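Local coordinates for protein geranyltranstransferase (PDB 4WK5) that probably acts as a magnesium-dependent prenyltransferase of the FPP/GGPP synthase family, joining isoprenoid diphosphates into longer chains, at residues 24-29 with 56-62; 31-36 with 83-87; 43-48 with 121-125. All blocks are in the same frame, centred on the assembly; numbering follows the deposited sequence.

Following the chain from the N terminus, helix 23-36 makes two contacts in turn. Its first half meets 56-62 in contact 1, closing a loop of 26 residues that holds helix 43-53; its second half meets helix 75-96 in contact 2, across 46 residues. Contact 3 opens later, on helix 43-53, and closes 72 residues on, at helix 119-138. Each loop opens before the preceding one has closed, so all three cross and none nests. Contacts 1 and 2 touch through the Arg58-Glu86 salt bridge, while contact 3 stands apart and reaches the second subunit. Together they tie the N-terminal helices to three later helices of the all-helical fold.

Contact 1: 24-29 with 56-62; sequences KKETIE and GKRIRPL
Lys25 and Leu62 are the closest CA pair, 6.7 Å apart, where helix 23-36 passes the start of helix 59-70. Segment 56-62 carries most of the GGKRxRP signature of trans-prenyl synthases, GKRIRP, a loop that in relatives helps form the isopentenyl diphosphate site. Arg58, in a left-handed backbone conformation, is the N-cap of the helix, and its O receives Leu62 N. On the apolar side of the contact, Ile28 crosses Pro61 at about a right angle, with CD1 of Ile28 3.6 Å from Pro61 CB. The same methyl lies 3.8 Å from Leu62 CD2, which also packs on Lys24 CB and the backbone N of Lys25.

The polar side is a network of Lys25, Glu29 and Arg58. A bend in the Glu29 chain (chi2 -74°) turns its carboxylate to the guanidinium, which grips it side-on: Arg58 NH2 reaches Glu29 OE1 at 3.0 Å on the syn side, and Arg58 NE reaches Glu29 OE2 at 2.8 Å. The two planes are turned 47° apart, and NE accordingly comes to OE2 from above the carboxylate plane. The Lys25 chain runs across Arg58, its CE against CG of the arginine, and brings NZ to the anti side of Glu29 OE2, from the carboxylate face opposite to Arg58 NE. Arg58 NH1 goes on to Glu86 of helix 75-96, and NH2 also holds Val52 O. With an alanine at Glu29, Lys25 NZ and Arg58 NE, like charges 4.9 Å apart, would probably face each other without the carboxylate that joins them, and the arginine side chain would lose one of its fixings. Glu29 OE2 takes three donors: Arg58 NE, Lys25 NZ at 2.7 Å, and a water that also donates to Gly56 O.

Contact 2: 31-36 with 83-87; sequences RIEELV and VAVEL
This is a buried, apolar helix-helix contact, in which the second half of helix 23-36 lies across the middle of helix 75-96, with helices 43-53 and 119-138 packed alongside. The axes of the two short segments pass 10.5 Å apart at a crossing angle of -63°, and Ile32 and Val83 form the nearest CA pair. Ile32 does much of the filling. With CG1 trans to the backbone N (chi1 -159°), its long branch extends toward the partner helix and slides past Leu87 in the opposite sense, CG1 lying 3.7 Å from Leu87 CD2. The same Ile32 CG1 also touches Val83 CG1, at 3.7 Å, and its end, CD1, rests on Glu86 CG at 3.8 Å.

Val83 splits its two methyls between neighbours. CG1 meets Leu35 CD1 tip to tip at 3.5 Å, while CG2 packs on the aliphatic base of Arg31, 3.6 Å from its CG. Farther along, Val36 sets CG1 beside Leu87 CD2 at 3.9 Å, and CD1 of Leu35 crosses toward the second methyl of Leu87. One leucine thus has three side chains of the first helix around its branch.

The charged ends lead out of this layer. Arg31 bends so that NH1 and NH2 pair with Asp80 and Glu76, one turn and two turns back on helix 75-96, adding an ionic fixing beside the methyls; the Glu86 carboxylate turns to Arg58. Val52 of helix 43-53 packs on both Ile32 and Val36, and Leu129 of helix 119-138 touches Leu87. The crossing joins the N-terminal helix to a core helix of the all-alpha isoprenoid synthase fold; helix 75-96 leads into the aspartate-rich DDxxxxD motif characteristic of the family.

Contact 3: 43-48 with 121-125; sequences LTESAM and IALLA
Ala47 and Ala125 put methyl against methyl, CB to CB at 3.9 Å, where helix 43-53 crosses helix 119-138 in the all-helical prenyl synthase fold. The small residues let the segment axes come within 8.6 Å at a crossing angle of -67°, and the CA atoms of Met48 and Ala125 lie 5.1 Å apart. Ile121 drops its CG2 onto the same alanine, 3.8 Å from Ala47 CB. On the other flank Met48 lays CG 3.7 Å from Ala125 CB, alongside that residue's carbonyl oxygen.

Thr44 sorts its two branches. CG2, anti to the backbone N (chi1 -61° for OG1), is directed at the backbone of the second helix, 3.7 Å from Ala125 N, and brushes Leu124 CB. The hydroxyl side borders Ile121, whose CD1 is 3.5 Å from Thr44 OG1.

Farther out, Tyr117 of helix 113-117 packs on Leu43 and Ala47. The second subunit covers the crossing: its Tyr154 lies on Met48 and its Ile101 on Leu124, which puts this crossing at the dimer interface. At the helix start, Glu165 of the second subunit bonds through OE1 to Leu43 N and through OE2 to Thr44 OG1.

Contact 1: 24-29 with 56-62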
# COMPACT_ATOMS: atom_id res chain seq x y z
N LYS A 24 -24.53 9.78 9.78
CA LYS A 24 -23.39 8.87 9.70
C LYS A 24 -22.45 9.31 8.58
O LYS A 24 -21.23 9.24 8.73
CB LYS A 24 -23.83 7.43 9.44
CG LYS A 24 -24.39 6.67 10.64
CD LYS A 24 -24.66 5.22 10.21
CE LYS A 24 -25.39 4.41 11.27
NZ LYS A 24 -26.82 4.81 11.45
N LYS A 25 -23.02 9.76 7.47
CA LYS A 25 -22.17 10.17 6.35
C LYS A 25 -21.38 11.43 6.71
O LYS A 25 -20.21 11.56 6.36
CB LYS A 25 -22.99 10.41 5.08
CG LYS A 25 -22.12 10.50 3.82
CD LYS A 25 -22.95 10.62 2.55
CE LYS A 25 -22.07 11.06 1.37
NZ LYS A 25 -21.35 12.35 1.62
N GLU A 26 -22.02 12.35 7.43
CA GLU A 26 -21.31 13.55 7.86
C GLU A 26 -20.14 13.17 8.78
O GLU A 26 -19.07 13.75 8.67
CB GLU A 26 -22.28 14.53 8.53
CG GLU A 26 -23.11 15.26 7.49
CD GLU A 26 -23.97 16.37 8.05
OE1 GLU A 26 -24.10 16.46 9.29
OE2 GLU A 26 -24.51 17.14 7.24
N THR A 27 -20.35 12.18 9.64
CA THR A 27 -19.28 11.69 10.51
C THR A 27 -18.11 11.16 9.69
O THR A 27 -16.94 11.47 9.97
CB THR A 27 -19.79 10.60 11.45
OG1 THR A 27 -20.74 11.18 12.36
CG2 THR A 27 -18.65 9.99 12.25
N ILE A 28 -18.43 10.40 8.64
CA ILE A 28 -17.41 9.87 7.74
C ILE A 28 -16.67 11.01 7.02
O ILE A 28 -15.44 11.02 6.97
CB ILE A 28 -18.02 8.90 6.71
CG1 ILE A 28 -18.51 7.64 7.42
CG2 ILE A 28 -16.99 8.53 5.63
CD1 ILE A 28 -19.52 6.84 6.60
N GLU A 29 -17.41 11.98 6.49
CA GLU A 29 -16.77 13.08 5.75
C GLU A 29 -15.86 13.92 6.63
O GLU A 29 -14.78 14.35 6.21
CB GLU A 29 -17.82 13.97 5.09
CG GLU A 29 -18.74 13.23 4.11
CD GLU A 29 -18.04 12.87 2.79
OE1 GLU A 29 -16.86 13.24 2.59
OE2 GLU A 29 -18.69 12.19 1.96
N GLY A 56 -18.12 10.82 -3.21
CA GLY A 56 -18.55 9.47 -3.49
C GLY A 56 -19.77 9.21 -2.63
O GLY A 56 -20.10 10.00 -1.74
N LYS A 57 -20.44 8.10 -2.90
CA LYS A 57 -21.64 7.77 -2.16
C LYS A 57 -21.32 7.23 -0.77
O LYS A 57 -22.22 7.12 0.07
CB LYS A 57 -22.47 6.74 -2.94
CG LYS A 57 -22.93 7.25 -4.30
CD LYS A 57 -23.47 6.14 -5.18
CE LYS A 57 -24.09 6.72 -6.45
NZ LYS A 57 -23.12 7.51 -7.26
N ARG A 58 -20.05 6.90 -0.55
CA ARG A 58 -19.56 6.37 0.73
C ARG A 58 -20.28 5.10 1.17
O ARG A 58 -20.45 4.88 2.36
CB ARG A 58 -19.67 7.43 1.85
CG ARG A 58 -19.10 8.81 1.53
CD ARG A 58 -17.61 8.75 1.14
NE ARG A 58 -17.06 10.11 1.09
CZ ARG A 58 -15.96 10.44 0.41
NH1 ARG A 58 -15.27 9.53 -0.27
NH2 ARG A 58 -15.55 11.71 0.42
N ILE A 59 -20.68 4.26 0.23
CA ILE A 59 -21.43 3.05 0.59
C ILE A 59 -20.65 2.12 1.52
O ILE A 59 -21.19 1.60 2.50
CB ILE A 59 -21.85 2.29 -0.68
CG1 ILE A 59 -22.83 3.13 -1.50
CG2 ILE A 59 -22.48 0.96 -0.32
CD1 ILE A 59 -23.98 3.71 -0.69
N ARG A 60 -19.36 1.94 1.25
CA ARG A 60 -18.57 1.01 2.05
C ARG A 60 -18.40 1.47 3.50
O ARG A 60 -18.65 0.69 4.41
CB ARG A 60 -17.21 0.76 1.39
CG ARG A 60 -17.33 -0.02 0.08
CD ARG A 60 -16.04 0.11 -0.77
NE ARG A 60 -16.23 -0.50 -2.09
CZ ARG A 60 -16.79 0.11 -3.13
NH1 ARG A 60 -17.23 1.35 -3.01
NH2 ARG A 60 -16.93 -0.53 -4.29
N PRO A 61 -17.96 2.73 3.73
CA PRO A 61 -17.83 3.10 5.15
C PRO A 61 -19.19 3.15 5.85
O PRO A 61 -19.28 2.85 7.05
CB PRO A 61 -17.18 4.49 5.10
CG PRO A 61 -17.40 5.00 3.71
CD PRO A 61 -17.39 3.76 2.84
N LEU A 62 -20.23 3.55 5.13
CA LEU A 62 -21.57 3.53 5.72
C LEU A 62 -21.97 2.12 6.13
O LEU A 62 -22.59 1.93 7.18
CB LEU A 62 -22.60 4.12 4.76
CG LEU A 62 -22.63 5.64 4.63
CD1 LEU A 62 -23.46 6.05 3.43
CD2 LEU A 62 -23.20 6.26 5.91
O HOH W 1 -18.77 12.51 -0.78

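Contact 2: 31-36 with 83-87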
# COMPACT_ATOMS: atom_id res chain seq x y z
N ARG A 31 -14.28 12.95 9.45
CA ARG A 31 -13.07 12.25 9.82
C ARG A 31 -12.12 12.11 8.63
O ARG A 31 -10.91 12.29 8.77
CB ARG A 31 -13.38 10.87 10.41
CG ARG A 31 -12.12 10.08 10.73
CD ARG A 31 -11.28 10.73 11.83
NE ARG A 31 -11.92 10.58 13.14
CZ ARG A 31 -11.78 9.50 13.91
NH1 ARG A 31 -11.04 8.48 13.51
NH2 ARG A 31 -12.40 9.45 15.08
N ILE A 32 -12.65 11.79 7.45
CA ILE A 32 -11.75 11.54 6.34
C ILE A 32 -11.07 12.85 5.89
O ILE A 32 -9.90 12.83 5.49
CB ILE A 32 -12.47 10.81 5.15
CG1 ILE A 32 -11.43 10.11 4.26
CG2 ILE A 32 -13.39 11.74 4.36
CD1 ILE A 32 -12.04 9.23 3.17
N GLU A 33 -11.75 13.99 5.99
CA GLU A 33 -11.10 15.24 5.61
C GLU A 33 -10.02 15.64 6.62
O GLU A 33 -9.04 16.29 6.25
CB GLU A 33 -12.12 16.36 5.46
CG GLU A 33 -13.01 16.24 4.23
CD GLU A 33 -12.24 16.26 2.89
OE1 GLU A 33 -11.03 16.54 2.87
OE2 GLU A 33 -12.88 16.03 1.85
N GLU A 34 -10.21 15.27 7.88
CA GLU A 34 -9.18 15.51 8.89
C GLU A 34 -7.89 14.77 8.53
O GLU A 34 -6.78 15.32 8.66
CB GLU A 34 -9.65 15.09 10.28
CG GLU A 34 -10.64 16.03 10.91
CD GLU A 34 -11.17 15.52 12.24
OE1 GLU A 34 -10.96 14.33 12.56
OE2 GLU A 34 -11.80 16.32 12.96
N LEU A 35 -8.04 13.53 8.07
CA LEU A 35 -6.88 12.68 7.79
C LEU A 35 -6.12 13.11 6.54
O LEU A 35 -4.90 12.91 6.45
CB LEU A 35 -7.31 11.21 7.64
CG LEU A 35 -7.81 10.57 8.93
CD1 LEU A 35 -8.36 9.19 8.64
CD2 LEU A 35 -6.69 10.49 9.95
N VAL A 36 -6.81 13.69 5.56
CA VAL A 36 -6.11 14.07 4.32
C VAL A 36 -5.81 15.58 4.19
O VAL A 36 -5.28 16.03 3.16
CB VAL A 36 -6.90 13.60 3.06
CG1 VAL A 36 -6.99 12.08 3.02
CG2 VAL A 36 -8.31 14.24 2.99
N VAL A 83 -13.33 4.68 7.76
CA VAL A 83 -12.54 5.64 6.97
C VAL A 83 -11.37 4.95 6.27
O VAL A 83 -11.07 5.28 5.12
CB VAL A 83 -12.05 6.81 7.85
CG1 VAL A 83 -11.15 7.72 7.05
CG2 VAL A 83 -13.25 7.58 8.36
N ALA A 84 -10.75 3.97 6.93
CA ALA A 84 -9.70 3.18 6.27
C ALA A 84 -10.20 2.53 4.99
O ALA A 84 -9.54 2.59 3.95
CB ALA A 84 -9.15 2.12 7.22
N VAL A 85 -11.39 1.93 5.05
CA VAL A 85 -11.93 1.26 3.89
C VAL A 85 -12.16 2.28 2.78
O VAL A 85 -11.89 2.03 1.60
CB VAL A 85 -13.23 0.51 4.24
CG1 VAL A 85 -13.97 0.09 2.99
CG2 VAL A 85 -12.91 -0.72 5.12
N GLU A 86 -12.65 3.46 3.15
CA GLU A 86 -12.93 4.46 2.12
C GLU A 86 -11.64 5.06 1.55
O GLU A 86 -11.58 5.34 0.34
CB GLU A 86 -13.84 5.57 2.66
CG GLU A 86 -14.32 6.59 1.59
CD GLU A 86 -15.20 5.99 0.49
OE1 GLU A 86 -15.64 4.83 0.59
OE2 GLU A 86 -15.44 6.70 -0.51
N LEU A 87 -10.62 5.25 2.38
CA LEU A 87 -9.32 5.71 1.88
C LEU A 87 -8.75 4.70 0.88
O LEU A 87 -8.21 5.07 -0.17
CB LEU A 87 -8.34 5.93 3.03
CG LEU A 87 -8.65 7.15 3.91
CD1 LEU A 87 -7.84 7.09 5.19
CD2 LEU A 87 -8.34 8.44 3.16

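Contact 3: 43-48 with 121-125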
# COMPACT_ATOMS: atom_id res chain seq x y z
N LEU A 43 2.14 19.23 -2.91
CA LEU A 43 1.11 19.07 -3.92
C LEU A 43 0.47 17.70 -3.83
O LEU A 43 -0.73 17.53 -4.06
CB LEU A 43 1.68 19.26 -5.33
CG LEU A 43 1.81 20.68 -5.88
CD1 LEU A 43 2.59 20.64 -7.19
CD2 LEU A 43 0.42 21.29 -6.08
N THR A 44 1.28 16.71 -3.49
CA THR A 44 0.79 15.34 -3.43
C THR A 44 -0.25 15.21 -2.33
O THR A 44 -1.22 14.46 -2.48
CB THR A 44 1.96 14.35 -3.21
OG1 THR A 44 2.88 14.45 -4.30
CG2 THR A 44 1.45 12.92 -3.14
N GLU A 45 -0.06 15.94 -1.24
CA GLU A 45 -1.06 15.98 -0.19
C GLU A 45 -2.33 16.65 -0.67
O GLU A 45 -3.42 16.19 -0.37
CB GLU A 45 -0.54 16.71 1.05
CG GLU A 45 0.55 15.94 1.79
CD GLU A 45 1.09 16.78 2.93
OE1 GLU A 45 1.68 17.84 2.64
OE2 GLU A 45 0.86 16.40 4.11
N SER A 46 -2.20 17.76 -1.40
CA SER A 46 -3.38 18.41 -1.98
C SER A 46 -4.14 17.49 -2.93
O SER A 46 -5.38 17.54 -3.01
CB SER A 46 -2.98 19.71 -2.70
OG SER A 46 -2.74 20.74 -1.76
N ALA A 47 -3.40 16.65 -3.64
CA ALA A 47 -4.00 15.70 -4.58
C ALA A 47 -4.75 14.60 -3.83
O ALA A 47 -5.81 14.15 -4.28
CB ALA A 47 -2.91 15.09 -5.51
N MET A 48 -4.19 14.15 -2.71
CA MET A 48 -4.87 13.19 -1.85
C MET A 48 -6.19 13.77 -1.37
O MET A 48 -7.25 13.10 -1.40
CB MET A 48 -3.99 12.80 -0.66
CG MET A 48 -2.82 11.93 -1.08
SD MET A 48 -1.84 11.40 0.33
CE MET A 48 -0.57 12.63 0.45
N ILE A 121 2.27 12.87 -9.76
CA ILE A 121 1.70 13.26 -8.47
C ILE A 121 0.50 12.37 -8.13
O ILE A 121 0.34 11.95 -6.98
CB ILE A 121 1.29 14.75 -8.47
CG1 ILE A 121 2.52 15.64 -8.68
CG2 ILE A 121 0.51 15.12 -7.22
CD1 ILE A 121 3.53 15.55 -7.58
N ALA A 122 -0.33 12.08 -9.12
CA ALA A 122 -1.51 11.23 -8.87
C ALA A 122 -1.12 9.81 -8.43
O ALA A 122 -1.73 9.25 -7.51
CB ALA A 122 -2.42 11.19 -10.11
N LEU A 123 -0.10 9.24 -9.08
CA LEU A 123 0.40 7.93 -8.70
C LEU A 123 0.82 7.90 -7.24
O LEU A 123 0.45 7.01 -6.46
CB LEU A 123 1.59 7.60 -9.60
CG LEU A 123 2.22 6.25 -9.81
CD1 LEU A 123 2.62 6.24 -11.26
CD2 LEU A 123 3.44 6.13 -8.93
N LEU A 124 1.59 8.91 -6.86
CA LEU A 124 2.06 9.03 -5.48
C LEU A 124 0.90 9.27 -4.52
O LEU A 124 0.92 8.75 -3.40
CB LEU A 124 3.10 10.15 -5.37
CG LEU A 124 4.40 9.85 -6.15
CD1 LEU A 124 5.39 10.99 -5.92
CD2 LEU A 124 5.01 8.52 -5.71
N ALA A 125 -0.09 10.07 -4.93
CA ALA A 125 -1.24 10.34 -4.06
C ALA A 125 -2.00 9.06 -3.77
O ALA A 125 -2.44 8.83 -2.63
CB ALA A 125 -2.17 11.40 -4.69